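Local structure of siderophore periplasmic binding protein (Thermobifida fusca, 5DH0) at residues 147-152 against 160-165; 48-53 against 142-147. The protein probably binds ferric siderophores of the fuscachelin type outside the cell membrane and hands them on for uptake into the cell. All blocks are in the same frame, centred on the assembly; numbering follows the deposited sequence.

Contact 1 of 2, residues 147-152 against 160-165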
ATOM      1  N   MET A 147       9.397 -24.122 -17.267  1.00 38.93           N
ATOM      2  CA  MET A 147      10.125 -25.387 -17.176  1.00 36.62           C
ATOM      3  C   MET A 147       9.214 -26.571 -17.537  1.00 36.32           C
ATOM      4  O   MET A 147       9.636 -27.499 -18.228  1.00 36.04           O
ATOM      5  CB  MET A 147      10.728 -25.557 -15.774  1.00 31.99           C
ATOM      6  CG  MET A 147      11.345 -26.927 -15.498  1.00 38.57           C
ATOM      7  SD  MET A 147      10.174 -28.069 -14.705  1.00 27.22           S
ATOM      8  CE  MET A 147       9.753 -27.137 -13.240  1.00 38.25           C
ATOM      9  N   THR A 148       7.963 -26.546 -17.088  1.00 34.90           N
ATOM     10  CA  THR A 148       7.086 -27.671 -17.386  1.00 36.94           C
ATOM     11  C   THR A 148       6.623 -27.605 -18.834  1.00 34.60           C
ATOM     12  O   THR A 148       6.248 -28.626 -19.409  1.00 33.34           O
ATOM     13  CB  THR A 148       5.840 -27.745 -16.463  1.00 33.34           C
ATOM     14  OG1 THR A 148       5.134 -26.500 -16.505  1.00 35.52           O
ATOM     15  CG2 THR A 148       6.232 -28.070 -15.041  1.00 29.93           C
ATOM     16  N   LEU A 149       6.634 -26.408 -19.414  1.00 35.85           N
ATOM     17  CA  LEU A 149       6.405 -26.267 -20.848  1.00 33.13           C
ATOM     18  C   LEU A 149       7.475 -27.048 -21.632  1.00 36.43           C
ATOM     19  O   LEU A 149       7.160 -27.732 -22.604  1.00 37.10           O
ATOM     20  CB  LEU A 149       6.408 -24.791 -21.261  1.00 35.49           C
ATOM     21  CG  LEU A 149       6.488 -24.523 -22.763  1.00 38.18           C
ATOM     22  CD1 LEU A 149       5.201 -24.982 -23.428  1.00 37.97           C
ATOM     23  CD2 LEU A 149       6.760 -23.050 -23.077  1.00 39.15           C
ATOM     24  N   GLU A 150       8.732 -26.966 -21.200  1.00 34.80           N
ATOM     25  CA  GLU A 150       9.819 -27.684 -21.875  1.00 38.59           C
ATOM     26  C   GLU A 150       9.693 -29.198 -21.767  1.00 40.60           C
ATOM     27  O   GLU A 150       9.926 -29.925 -22.739  1.00 40.82           O
ATOM     28  CB  GLU A 150      11.188 -27.261 -21.318  1.00 42.80           C
ATOM     29  CG  GLU A 150      11.575 -25.841 -21.660  1.00 47.23           C
ATOM     30  CD  GLU A 150      11.554 -25.595 -23.155  1.00 53.13           C
ATOM     31  OE1 GLU A 150      11.744 -26.566 -23.929  1.00 56.63           O
ATOM     32  OE2 GLU A 150      11.326 -24.433 -23.558  1.00 55.42           O
ATOM     33  N   LEU A 151       9.349 -29.679 -20.578  1.00 38.38           N
ATOM     34  CA  LEU A 151       9.147 -31.106 -20.382  1.00 39.43           C
ATOM     35  C   LEU A 151       7.996 -31.578 -21.268  1.00 40.73           C
ATOM     36  O   LEU A 151       8.034 -32.692 -21.807  1.00 41.52           O
ATOM     37  CB  LEU A 151       8.881 -31.413 -18.906  1.00 35.14           C
ATOM     38  CG  LEU A 151      10.119 -31.167 -18.037  1.00 37.91           C
ATOM     39  CD1 LEU A 151       9.825 -31.447 -16.561  1.00 33.71           C
ATOM     40  CD2 LEU A 151      11.294 -32.000 -18.527  1.00 35.64           C
ATOM     41  N   SER A 152       6.986 -30.721 -21.436  1.00 34.82           N
ATOM     42  CA  SER A 152       5.844 -31.048 -22.275  1.00 38.02           C
ATOM     43  C   SER A 152       6.266 -31.285 -23.719  1.00 43.35           C
ATOM     44  O   SER A 152       5.779 -32.211 -24.382  1.00 44.82           O
ATOM     45  CB  SER A 152       4.804 -29.945 -22.220  1.00 35.45           C
ATOM     46  OG  SER A 152       4.084 -29.999 -21.011  1.00 37.24           O
ATOM     47  N   ARG A 160      -0.205 -28.721 -27.234  1.00 36.97           N
ATOM     48  CA  ARG A 160      -1.170 -28.347 -26.197  1.00 38.45           C
ATOM     49  C   ARG A 160      -0.552 -27.377 -25.207  1.00 36.95           C
ATOM     50  O   ARG A 160      -1.164 -26.381 -24.815  1.00 36.37           O
ATOM     51  CB  ARG A 160      -1.681 -29.562 -25.438  1.00 42.09           C
ATOM     52  CG  ARG A 160      -2.737 -29.189 -24.396  1.00 39.66           C
ATOM     53  CD  ARG A 160      -2.771 -30.191 -23.258  1.00 37.02           C
ATOM     54  NE  ARG A 160      -1.438 -30.350 -22.669  1.00 42.84           N
ATOM     55  CZ  ARG A 160      -0.944 -29.559 -21.720  1.00 42.66           C
ATOM     56  NH1 ARG A 160      -1.678 -28.553 -21.249  1.00 48.60           N
ATOM     57  NH2 ARG A 160       0.284 -29.763 -21.247  1.00 48.23           N
ATOM     58  N   ALA A 161       0.682 -27.676 -24.821  1.00 35.72           N
ATOM     59  CA  ALA A 161       1.426 -26.818 -23.921  1.00 35.47           C
ATOM     60  C   ALA A 161       1.580 -25.400 -24.472  1.00 36.51           C
ATOM     61  O   ALA A 161       1.283 -24.421 -23.791  1.00 38.86           O
ATOM     62  CB  ALA A 161       2.770 -27.427 -23.647  1.00 34.00           C
ATOM     63  N   GLU A 162       2.033 -25.282 -25.712  1.00 39.29           N
ATOM     64  CA  GLU A 162       2.257 -23.963 -26.290  1.00 36.78           C
ATOM     65  C   GLU A 162       0.947 -23.215 -26.441  1.00 35.02           C
ATOM     66  O   GLU A 162       0.905 -21.987 -26.288  1.00 35.77           O
ATOM     67  CB  GLU A 162       2.999 -24.087 -27.618  1.00 42.55           C
ATOM     68  CG  GLU A 162       4.477 -24.490 -27.405  1.00 48.69           C
ATOM     69  CD  GLU A 162       5.244 -24.813 -28.691  1.00 58.56           C
ATOM     70  OE1 GLU A 162       4.816 -24.395 -29.794  1.00 66.52           O
ATOM     71  OE2 GLU A 162       6.292 -25.488 -28.584  1.00 55.50           O
ATOM     72  N   ALA A 163      -0.138 -23.944 -26.681  1.00 32.62           N
ATOM     73  CA  ALA A 163      -1.439 -23.295 -26.758  1.00 34.75           C
ATOM     74  C   ALA A 163      -1.840 -22.721 -25.389  1.00 35.73           C
ATOM     75  O   ALA A 163      -2.439 -21.636 -25.308  1.00 32.10           O
ATOM     76  CB  ALA A 163      -2.493 -24.263 -27.275  1.00 33.71           C
ATOM     77  N   GLU A 164      -1.491 -23.422 -24.307  1.00 34.95           N
ATOM     78  CA  GLU A 164      -1.773 -22.872 -22.978  1.00 34.64           C
ATOM     79  C   GLU A 164      -0.964 -21.598 -22.730  1.00 31.76           C
ATOM     80  O   GLU A 164      -1.490 -20.618 -22.190  1.00 30.97           O
ATOM     81  CB  GLU A 164      -1.493 -23.895 -21.875  1.00 35.50           C
ATOM     82  CG  GLU A 164      -2.526 -25.022 -21.773  1.00 36.94           C
ATOM     83  CD  GLU A 164      -3.914 -24.546 -21.324  1.00 45.19           C
ATOM     84  OE1 GLU A 164      -4.033 -23.446 -20.747  1.00 45.38           O
ATOM     85  OE2 GLU A 164      -4.898 -25.290 -21.535  1.00 57.28           O
ATOM     86  N   GLN A 165       0.306 -21.599 -23.134  1.00 28.56           N
ATOM     87  CA  GLN A 165       1.159 -20.426 -22.914  1.00 29.36           C
ATOM     88  C   GLN A 165       0.615 -19.197 -23.650  1.00 36.35           C
ATOM     89  O   GLN A 165       0.571 -18.085 -23.102  1.00 31.87           O
ATOM     90  CB  GLN A 165       2.584 -20.700 -23.355  1.00 31.53           C
ATOM     91  CG  GLN A 165       3.478 -19.480 -23.293  1.00 32.89           C
ATOM     92  CD  GLN A 165       4.872 -19.753 -23.805  1.00 34.03           C
ATOM     93  OE1 GLN A 165       5.055 -20.255 -24.909  1.00 35.32           O
ATOM     94  NE2 GLN A 165       5.867 -19.441 -22.991  1.00 41.37           N
TER
HETATM   95  O   HOH W   1       2.333 -32.158 -20.843  1.00 36.39           O

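Contact 2 of 2, residues 48-53 against 142-147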
ATOM      1  N   LEU A  48      10.000 -37.685 -12.203  1.00 41.06           N
ATOM      2  CA  LEU A  48      10.479 -37.170 -10.931  1.00 40.04           C
ATOM      3  C   LEU A  48       9.781 -35.833 -10.676  1.00 42.12           C
ATOM      4  O   LEU A  48       8.766 -35.523 -11.331  1.00 37.10           O
ATOM      5  CB  LEU A  48      11.997 -37.035 -10.928  1.00 37.94           C
ATOM      6  CG  LEU A  48      12.672 -38.373 -11.244  1.00 38.18           C
ATOM      7  CD1 LEU A  48      14.176 -38.250 -11.272  1.00 39.31           C
ATOM      8  CD2 LEU A  48      12.238 -39.452 -10.268  1.00 39.94           C
ATOM      9  N   GLU A  49      10.303 -35.050  -9.733  1.00 41.46           N
ATOM     10  CA  GLU A  49       9.616 -33.826  -9.323  1.00 43.54           C
ATOM     11  C   GLU A  49       9.350 -32.895 -10.514  1.00 40.16           C
ATOM     12  O   GLU A  49      10.212 -32.723 -11.381  1.00 38.92           O
ATOM     13  CB  GLU A  49      10.404 -33.080  -8.240  1.00 43.08           C
ATOM     14  CG  GLU A  49       9.550 -32.038  -7.524  1.00 44.63           C
ATOM     15  CD  GLU A  49      10.343 -31.116  -6.615  1.00 51.32           C
ATOM     16  OE1 GLU A  49      11.496 -30.770  -6.980  1.00 46.57           O
ATOM     17  OE2 GLU A  49       9.796 -30.728  -5.548  1.00 49.14           O
ATOM     18  N   PHE A  50       8.134 -32.340 -10.530  1.00 35.54           N
ATOM     19  CA  PHE A  50       7.581 -31.482 -11.588  1.00 41.43           C
ATOM     20  C   PHE A  50       7.266 -32.247 -12.866  1.00 39.63           C
ATOM     21  O   PHE A  50       6.707 -31.673 -13.804  1.00 39.38           O
ATOM     22  CB  PHE A  50       8.512 -30.294 -11.901  1.00 39.08           C
ATOM     23  CG  PHE A  50       8.806 -29.452 -10.702  1.00 39.32           C
ATOM     24  CD1 PHE A  50       7.795 -28.712 -10.100  1.00 43.23           C
ATOM     25  CD2 PHE A  50      10.071 -29.444 -10.136  1.00 38.37           C
ATOM     26  CE1 PHE A  50       8.042 -27.956  -8.956  1.00 42.11           C
ATOM     27  CE2 PHE A  50      10.331 -28.688  -9.007  1.00 45.32           C
ATOM     28  CZ  PHE A  50       9.312 -27.944  -8.411  1.00 45.37           C
ATOM     29  N   GLY A  51       7.601 -33.534 -12.900  1.00 37.91           N
ATOM     30  CA  GLY A  51       7.261 -34.366 -14.041  1.00 33.62           C
ATOM     31  C   GLY A  51       5.813 -34.844 -14.015  1.00 35.94           C
ATOM     32  O   GLY A  51       5.220 -35.086 -15.065  1.00 34.92           O
ATOM     33  N   THR A  52       5.242 -34.985 -12.821  1.00 36.23           N
ATOM     34  CA  THR A  52       3.893 -35.525 -12.680  1.00 37.61           C
ATOM     35  C   THR A  52       2.848 -34.679 -13.407  1.00 38.41           C
ATOM     36  O   THR A  52       1.983 -35.213 -14.106  1.00 35.03           O
ATOM     37  CB  THR A  52       3.472 -35.634 -11.203  1.00 38.25           C
ATOM     38  OG1 THR A  52       4.455 -36.378 -10.474  1.00 43.19           O
ATOM     39  CG2 THR A  52       2.125 -36.323 -11.101  1.00 34.04           C
ATOM     40  N   GLU A  53       2.934 -33.360 -13.240  1.00 39.95           N
ATOM     41  CA  GLU A  53       2.018 -32.422 -13.903  1.00 35.98           C
ATOM     42  C   GLU A  53       2.126 -32.550 -15.421  1.00 39.25           C
ATOM     43  O   GLU A  53       1.146 -32.376 -16.152  1.00 35.47           O
ATOM     44  CB  GLU A  53       2.316 -30.979 -13.468  1.00 35.55           C
ATOM     45  CG  GLU A  53       1.972 -30.682 -11.989  1.00 42.92           C
ATOM     46  CD  GLU A  53       2.925 -31.357 -10.977  1.00 42.75           C
ATOM     47  OE1 GLU A  53       3.940 -31.981 -11.384  1.00 36.45           O
ATOM     48  OE2 GLU A  53       2.639 -31.274  -9.763  1.00 46.34           O
ATOM     49  N   SER A 142       7.425 -17.326 -13.073  1.00 39.19           N
ATOM     50  CA  SER A 142       7.261 -17.833 -14.439  1.00 36.85           C
ATOM     51  C   SER A 142       8.290 -18.927 -14.780  1.00 34.98           C
ATOM     52  O   SER A 142       8.089 -19.687 -15.719  1.00 33.84           O
ATOM     53  CB  SER A 142       7.339 -16.687 -15.454  1.00 41.82           C
ATOM     54  OG  SER A 142       8.609 -16.048 -15.450  1.00 45.82           O
ATOM     55  N   GLY A 143       9.374 -19.022 -14.010  1.00 34.32           N
ATOM     56  CA  GLY A 143      10.355 -20.079 -14.207  1.00 33.87           C
ATOM     57  C   GLY A 143       9.766 -21.486 -14.174  1.00 36.24           C
ATOM     58  O   GLY A 143      10.189 -22.370 -14.921  1.00 37.66           O
ATOM     59  N   LEU A 144       8.778 -21.681 -13.305  1.00 33.27           N
ATOM     60  CA  LEU A 144       8.089 -22.955 -13.132  1.00 34.18           C
ATOM     61  C   LEU A 144       7.277 -23.374 -14.354  1.00 36.55           C
ATOM     62  O   LEU A 144       7.516 -24.438 -14.939  1.00 32.18           O
ATOM     63  CB  LEU A 144       7.156 -22.880 -11.920  1.00 32.97           C
ATOM     64  CG  LEU A 144       7.686 -23.353 -10.571  1.00 40.38           C
ATOM     65  CD1 LEU A 144       6.637 -23.127  -9.471  1.00 37.07           C
ATOM     66  CD2 LEU A 144       8.045 -24.827 -10.665  1.00 43.44           C
ATOM     67  N   ARG A 145       6.309 -22.539 -14.739  1.00 31.81           N
ATOM     68  CA  ARG A 145       5.399 -22.920 -15.803  1.00 28.51           C
ATOM     69  C   ARG A 145       6.160 -22.986 -17.131  1.00 33.17           C
ATOM     70  O   ARG A 145       5.759 -23.716 -18.046  1.00 30.62           O
ATOM     71  CB  ARG A 145       4.205 -21.964 -15.876  1.00 29.39           C
ATOM     72  CG  ARG A 145       4.544 -20.496 -16.067  1.00 34.91           C
ATOM     73  CD  ARG A 145       3.275 -19.644 -15.967  1.00 36.16           C
ATOM     74  NE  ARG A 145       3.568 -18.213 -16.000  1.00 39.35           N
ATOM     75  CZ  ARG A 145       3.737 -17.458 -14.920  1.00 42.43           C
ATOM     76  NH1 ARG A 145       3.626 -17.983 -13.702  1.00 50.63           N
ATOM     77  NH2 ARG A 145       4.006 -16.171 -15.059  1.00 51.13           N
ATOM     78  N   ASN A 146       7.284 -22.278 -17.217  1.00 33.53           N
ATOM     79  CA  ASN A 146       8.122 -22.376 -18.414  1.00 37.30           C
ATOM     80  C   ASN A 146       8.979 -23.656 -18.436  1.00 37.59           C
ATOM     81  O   ASN A 146       9.244 -24.221 -19.501  1.00 36.40           O
ATOM     82  CB  ASN A 146       9.007 -21.129 -18.561  1.00 35.12           C
ATOM     83  CG  ASN A 146       8.292 -19.997 -19.294  1.00 37.40           C
ATOM     84  OD1 ASN A 146       7.963 -20.130 -20.478  1.00 39.27           O
ATOM     85  ND2 ASN A 146       8.030 -18.884 -18.591  1.00 31.39           N
ATOM     86  N   MET A 147       9.397 -24.122 -17.267  1.00 38.93           N
ATOM     87  CA  MET A 147      10.125 -25.387 -17.176  1.00 36.62           C
ATOM     88  C   MET A 147       9.214 -26.571 -17.537  1.00 36.32           C
ATOM     89  O   MET A 147       9.636 -27.499 -18.228  1.00 36.04           O
ATOM     90  CB  MET A 147      10.728 -25.557 -15.774  1.00 31.99           C
ATOM     91  CG  MET A 147      11.345 -26.927 -15.498  1.00 38.57           C
ATOM     92  SD  MET A 147      10.174 -28.069 -14.705  1.00 27.22           S
ATOM     93  CE  MET A 147       9.753 -27.137 -13.240  1.00 38.25           C
TER

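Contact 1 of 2, residues 147-152 against 160-165
Leu-149 lies between Ala-161 and Gln-165 in an antiparallel helix-helix contact of a siderophore-binding protein built from two lobes joined by a long helix, the class III type of periplasmic binding protein. Helix 142-154 turns back into helix 158-178, the long connecting helix, after a short break; the axes of segments 147-152 and 160-165 run at 153° to one another and come within 9.4 Å. Leu-149 buries the most surface. With CG anti to the backbone N (chi1 167°), its two methyls divide the work: CD1 meets the Ala-161 methyl CB at 3.5 Å and also lies near the backbone N of Glu-162, while CD2 rests against the amide end of Gln-165, 3.7 Å from NE2. The leucine and the extended glutamine side chain cross at about a right angle. Ala-161 faces helix 142-154, and its small CB is shared, touching Ser-152 CB at 3.5 Å as well as the leucine. One turn on from Leu-149, Ser-152 brings the polar edge of the interface. Its OG stands near the plane of the Arg-160 guanidinium, at the edge, but 3.8 Å from NH2. Arg-160 has stronger partners elsewhere, in salt bridges from NE to Asp-157 and from NH2 to Glu-57; Glu-162 likewise turns its carboxylate to Arg-153. A water joins serine and arginine, accepting from both, 2.8 Å from Ser-152 OG and 3.2 Å from Arg-160 NH2.

Contact 2 of 2, residues 48-53 against 142-147
Leu-144 and Met-147, one turn apart on helix 142-154, both pack against the ring of Phe-50, which sits in the loop between strand 45-47 and helix 52-57 in the parallel-sheet lobe of the binding protein. Ahead of them, the carbonyl O of Ser-142 takes two N-H groups of Asn-146: the backbone N and, 3.0 Å away, the side-chain ND2, which arrives from the opposite face of the carbonyl plane and well above it. Leu-144 comes next, its CD2 methyl reaching Phe-50 CE1 at 3.6 Å, with the two side chains crossing at about a right angle. Arg-145 turns to another partner, a salt bridge with Glu-209. Met-147 closes in at the CB-CG root of Phe-50. Its chain, bent at chi2 and chi3, brings the terminal methyl obliquely against CB and CG of the phenylalanine, while the sulfur makes an oblique Met-aromatic contact, 5.3 Å from the ring centroid. Phe-137 of strand 132-137 stacks edge-to-face with Phe-50 and also touches Leu-144 and Met-147, joining loop, helix and sheet in one apolar cluster. The Met-147 methyl CE lies 3.6 Å from Phe-50 CG.

Contacts 1 and 2 share helix 142-154 and the residue Met-147, which of the two pairings touches across only in contact 2; their centres lie 9 Å apart. Contact 2 joins the start of this helix to the loop after strand 45-47; contact 1 joins its later turns to the long helix 158-178. The helix is thus packed between strand 132-137 with the loop at Phe-50 and the connecting helix 158-178. Direct packing links the two: Thr-148 CG2 lies 3.8 Å from Phe-50 O, and Gln-165 NE2 lies 3.3 Å from Asn-146 OD1. Arg-290 adds another tie: its backbone O accepts a hydrogen bond from Thr-148 OG1, and its side chain forms a salt bridge with Glu-53.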